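Local coordinates for rutinosidase (Aspergillus niger, PDB 6I1A), which hydrolyses glycosidic bonds as a secreted family 5 glycoside hydrolase, a rutinosidase that releases the disaccharide rutinose from flavonoid glycosides such as rutin, at residues 18-23 / 88-93; 24-29 / 92-97. All blocks are in the same frame, centred on the assembly; numbering follows the deposited sequence. Where two conformers were deposited one is given.

Interactions 1 and 2 follow one another along a single pair of parallel neighbours in the TIM barrel, strands 22-26 and 90-95, with centres about 13 Å apart. The chain runs through 18-23 and 24-29, passes a largely helical excursion, and returns through 88-93 and 92-97, the last two ranges sharing Arg-92 and Ile-93. Interaction 1 lies where the strands begin, with its centre about 13 Å from that of the chain. Interaction 2 is deeper, about 5 Å from it, near their C-terminal ends. A probable hydrogen bond between Val-25 N and Val-90 O (3.1 Å) joins them, and the pairing is continuous, from a partly buried, water-bridged start to a contact whose touching residues are all buried.

Interaction 1 (18-23 / 88-93). With EDO (1,2-ethanediol), chain L.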
# COMPACT_ATOMS: atom_id res chain seq x y z
N ARG A 18 -6.85 8.00 25.93
CA ARG A 18 -7.75 8.81 25.09
C ARG A 18 -7.43 10.30 25.23
O ARG A 18 -7.80 11.06 24.31
CB ARG A 18 -9.22 8.52 25.43
CG ARG A 18 -9.67 7.15 24.96
CD ARG A 18 -11.08 6.78 25.48
NE ARG A 18 -11.42 5.37 25.22
CZ ARG A 18 -11.68 4.94 24.03
NH1 ARG A 18 -11.74 5.77 22.99
NH2 ARG A 18 -11.97 3.65 23.83
N THR A 19 -6.87 10.71 26.34
CA THR A 19 -6.58 12.15 26.56
C THR A 19 -5.08 12.42 26.60
O THR A 19 -4.68 13.59 26.39
CB THR A 19 -7.30 12.64 27.82
OG1 THR A 19 -6.84 11.96 28.98
CG2 THR A 19 -8.79 12.45 27.67
N PHE A 20 -4.27 11.44 26.94
CA PHE A 20 -2.80 11.63 27.09
C PHE A 20 -2.20 11.89 25.72
O PHE A 20 -2.49 11.21 24.74
CB PHE A 20 -2.23 10.38 27.74
CG PHE A 20 -0.73 10.41 27.91
CD1 PHE A 20 -0.16 11.05 28.98
CD2 PHE A 20 0.09 9.82 26.97
CE1 PHE A 20 1.23 11.12 29.13
CE2 PHE A 20 1.47 9.87 27.12
CZ PHE A 20 2.03 10.51 28.20
N LYS A 21 -1.27 12.83 25.67
CA LYS A 21 -0.45 13.13 24.48
C LYS A 21 1.01 13.15 24.92
O LYS A 21 1.34 13.60 26.00
CB LYS A 21 -0.81 14.46 23.89
CG LYS A 21 -2.24 14.49 23.32
CD LYS A 21 -2.32 14.48 21.84
CE LYS A 21 -3.57 15.17 21.32
NZ LYS A 21 -4.14 14.45 20.17
N GLY A 22 1.87 12.59 24.09
CA GLY A 22 3.29 12.70 24.40
C GLY A 22 4.15 12.37 23.22
O GLY A 22 3.79 11.57 22.36
N ASN A 23 5.33 13.02 23.15
CA ASN A 23 6.38 12.71 22.15
C ASN A 23 7.47 11.96 22.90
O ASN A 23 7.96 12.42 23.95
CB ASN A 23 6.92 13.97 21.46
CG ASN A 23 5.86 14.67 20.62
OD1 ASN A 23 4.86 14.08 20.25
ND2 ASN A 23 6.10 15.94 20.30
N ILE A 88 11.35 15.12 25.41
CA ILE A 88 10.83 13.73 25.48
C ILE A 88 10.09 13.54 26.81
O ILE A 88 10.63 13.86 27.90
CB ILE A 88 11.96 12.72 25.31
CG1 ILE A 88 12.56 12.81 23.91
CG2 ILE A 88 11.58 11.28 25.64
CD1 ILE A 88 11.55 12.55 22.79
N THR A 89 8.90 12.93 26.72
CA THR A 89 8.10 12.60 27.91
C THR A 89 7.63 11.14 27.93
O THR A 89 6.96 10.74 28.91
CB THR A 89 6.85 13.46 28.00
OG1 THR A 89 6.02 13.26 26.87
CG2 THR A 89 7.18 14.93 28.14
N VAL A 90 8.01 10.31 26.95
CA VAL A 90 7.64 8.88 26.91
C VAL A 90 8.86 8.08 26.49
O VAL A 90 9.57 8.51 25.53
CB VAL A 90 6.52 8.65 25.89
CG1 VAL A 90 6.18 7.18 25.76
CG2 VAL A 90 5.30 9.46 26.27
N LEU A 91 9.11 6.96 27.14
CA LEU A 91 10.16 6.02 26.74
C LEU A 91 9.52 4.72 26.36
O LEU A 91 8.83 4.13 27.21
CB LEU A 91 11.20 5.80 27.84
CG LEU A 91 11.92 7.04 28.37
CD1 LEU A 91 12.77 6.72 29.58
CD2 LEU A 91 12.74 7.69 27.29
N ARG A 92 9.70 4.27 25.14
CA ARG A 92 9.29 2.91 24.75
C ARG A 92 10.52 2.05 24.83
O ARG A 92 11.59 2.40 24.25
CB ARG A 92 8.71 2.89 23.35
CG ARG A 92 8.34 1.49 22.88
CD ARG A 92 7.44 1.50 21.68
NE ARG A 92 7.00 0.21 21.17
CZ ARG A 92 7.57 -0.51 20.21
NH1 ARG A 92 8.72 -0.15 19.64
NH2 ARG A 92 6.93 -1.61 19.78
N ILE A 93 10.48 0.95 25.58
CA ILE A 93 11.63 0.12 25.89
C ILE A 93 11.45 -1.30 25.38
O ILE A 93 10.79 -2.13 26.05
CB ILE A 93 12.01 0.15 27.40
CG1 ILE A 93 12.03 1.57 27.96
CG2 ILE A 93 13.31 -0.58 27.56
CD1 ILE A 93 12.41 1.69 29.41
C1 EDO L . 10.31 16.07 21.51
O1 EDO L . 11.61 15.78 21.22
C2 EDO L . 9.79 17.28 20.86
O2 EDO L . 8.36 17.36 21.11
O HOH W 1 3.47 13.91 27.70
O HOH W 2 6.28 15.18 24.92
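The Phe-20 ring meets Val-90 edge-on: methyl CG2 of Val-90 lies in the ring plane, 3.9 Å from Phe-20 CZ, and segment 88-93 touches neither ring face. The two side chains run past each other in opposite directions. With CG trans to its own nitrogen (chi1 178°), Phe-20 extends its far edge to the valine. A second aromatic, Trp-17, packs edge-to-face with the same ring.

Two residues on, Gly-22 has a bare CA, which lets Thr-89 OG1 approach to 3.7 Å. That hydroxyl is the point shared by two waters, which bridge it to the other segment. One lies 2.8 Å from Thr-89 OG1 and donates to the carbonyl of Lys-21; the other lies 2.7 Å from Thr-89 OG1 and accepts from Asn-23 N. The direct bond is nearly straight: Thr-89 N gives its hydrogen to Asn-23 O at 3.0 Å, with 172° at the hydrogen. Ile-88 adds an apolar flank, its CD1 lying 3.8 Å from Asn-23 O. The Asn-23 amide turns outward instead, and its ND2 donates to O2 of a bound ethanediol at 2.8 Å, a molecule probably left from crystallisation that also bonds to Gly-86 and Tyr-360.

This is the N-terminal end of the parallel pair in the barrel. Gly-22 bonds through its backbone to Gln-333, just before strand 334-337. Beyond the pair, Val-90 packs on Ile-133 of strand 131-136, while Ile-88 rests against Leu-83 of helix 77-85.

Interaction 2 (24-29 / 92-97); sequences GVNLGG and RIPTTY
Arg-92 and Asn-26 lie side by side on adjacent parallel strands of the TIM barrel, and with Leu-27 they account for much of the buried surface of this contact. The axes of strands 24-26 and 92-95 approach to 5.9 Å and are inclined by 15°. Both polar side chains stand on one face of the sheet and point the same way, toward the C-terminal half of the barrel strands, the end where family 5 enzymes carry their active site.

Arg-92 leaves the backbone with CG trans to the nitrogen (chi1 177°) and stays extended as far as NE, so its aliphatic part runs alongside the asparagine; Asn-26 OD1 sits 3.2 Å from Arg-92 CG. Farther out, Arg-92 NH1 donates to Asn-26 OD1 at 2.9 Å. The oxygen meets the edge of the guanidinium close to its plane, whereas the donor is tilted out of the amide's carbonyl plane; the two flat groups are turned 85° apart. The other end of the amide is also held, ND2 donating to Gly-302 O. Salt bridges to Glu-190, Glu-303 and Asp-264, together with a hydrogen bond to Asn-193, fix the guanidinium inside the barrel and link this pair to strands 187-190, 261-269 and 299-308.

The backbone of Arg-92 supplies the parallel pairing: its N donates to Val-25 O at 2.9 Å, and its O accepts from Leu-27 N. Leu-27 serves the opposite side of the sheet, where its CD1 packs 4.1 Å from Ile-93 CG1; of helix 113-128, Ile-120 touches Leu-27 and Leu-117 touches Ile-93. Past the Asn-26/Arg-92 bridge a single water spans the segments, donating to Leu-27 O at 2.7 Å and to Pro-94 O at 2.8 Å.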
# COMPACT_ATOMS: atom_id res chain seq x y z
N GLY A 24 7.82 10.82 22.36
CA GLY A 24 8.74 9.89 22.99
C GLY A 24 9.87 9.45 22.10
O GLY A 24 10.06 9.88 20.95
N VAL A 25 10.63 8.53 22.64
CA VAL A 25 11.68 7.81 21.91
C VAL A 25 11.68 6.33 22.32
O VAL A 25 11.39 5.99 23.48
CB VAL A 25 13.03 8.51 22.15
CG1 VAL A 25 13.58 8.30 23.54
CG2 VAL A 25 14.03 8.13 21.09
N ASN A 26 12.14 5.51 21.39
CA ASN A 26 12.51 4.12 21.69
C ASN A 26 13.91 4.07 22.23
O ASN A 26 14.79 4.82 21.77
CB ASN A 26 12.46 3.24 20.46
CG ASN A 26 11.03 2.94 20.05
OD1 ASN A 26 10.48 1.94 20.55
ND2 ASN A 26 10.41 3.79 19.24
N LEU A 27 14.13 3.21 23.22
CA LEU A 27 15.48 2.85 23.67
C LEU A 27 15.82 1.53 22.99
O LEU A 27 16.07 0.49 23.67
CB LEU A 27 15.55 2.82 25.20
CG LEU A 27 15.16 4.06 25.96
CD1 LEU A 27 15.35 3.88 27.45
CD2 LEU A 27 15.92 5.30 25.48
N GLY A 28 15.82 1.48 21.67
CA GLY A 28 16.12 0.28 20.92
C GLY A 28 17.59 -0.05 20.88
O GLY A 28 18.43 0.80 21.15
N GLY A 29 17.93 -1.28 20.53
CA GLY A 29 19.32 -1.68 20.40
C GLY A 29 20.04 -1.75 21.71
O GLY A 29 21.27 -1.86 21.72
N ARG A 92 9.70 4.27 25.14
CA ARG A 92 9.29 2.91 24.75
C ARG A 92 10.52 2.05 24.83
O ARG A 92 11.59 2.40 24.25
CB ARG A 92 8.71 2.89 23.35
CG ARG A 92 8.34 1.49 22.88
CD ARG A 92 7.44 1.50 21.68
NE ARG A 92 7.00 0.21 21.17
CZ ARG A 92 7.57 -0.51 20.21
NH1 ARG A 92 8.72 -0.15 19.64
NH2 ARG A 92 6.93 -1.61 19.78
N ILE A 93 10.48 0.95 25.58
CA ILE A 93 11.63 0.12 25.89
C ILE A 93 11.45 -1.30 25.38
O ILE A 93 10.79 -2.13 26.05
CB ILE A 93 12.01 0.15 27.40
CG1 ILE A 93 12.03 1.57 27.96
CG2 ILE A 93 13.31 -0.58 27.56
CD1 ILE A 93 12.41 1.69 29.41
N PRO A 94 11.99 -1.63 24.20
CA PRO A 94 11.95 -2.98 23.66
C PRO A 94 12.85 -3.90 24.49
O PRO A 94 14.00 -3.57 24.77
CB PRO A 94 12.48 -2.83 22.22
CG PRO A 94 12.23 -1.39 21.91
CD PRO A 94 12.50 -0.66 23.21
N THR A 95 12.29 -5.05 24.86
CA THR A 95 13.02 -6.09 25.60
C THR A 95 12.88 -7.41 24.84
O THR A 95 11.87 -7.64 24.13
CB THR A 95 12.48 -6.22 27.02
OG1 THR A 95 11.12 -6.72 27.07
CG2 THR A 95 12.52 -4.93 27.80
N THR A 96 13.85 -8.30 25.02
CA THR A 96 13.63 -9.70 24.58
C THR A 96 12.80 -10.41 25.66
O THR A 96 12.82 -10.03 26.82
CB THR A 96 14.91 -10.46 24.33
OG1 THR A 96 15.53 -10.72 25.60
CG2 THR A 96 15.87 -9.70 23.43
N TYR A 97 12.16 -11.49 25.27
CA TYR A 97 11.41 -12.28 26.29
C TYR A 97 12.39 -12.83 27.33
O TYR A 97 11.96 -13.15 28.44
CB TYR A 97 10.55 -13.40 25.71
CG TYR A 97 11.29 -14.46 24.98
CD1 TYR A 97 11.99 -15.45 25.68
CD2 TYR A 97 11.37 -14.49 23.59
CE1 TYR A 97 12.67 -16.44 25.04
CE2 TYR A 97 12.09 -15.49 22.94
CZ TYR A 97 12.73 -16.48 23.67
OH TYR A 97 13.48 -17.44 23.03
O HOH W 3 16.25 -2.23 23.80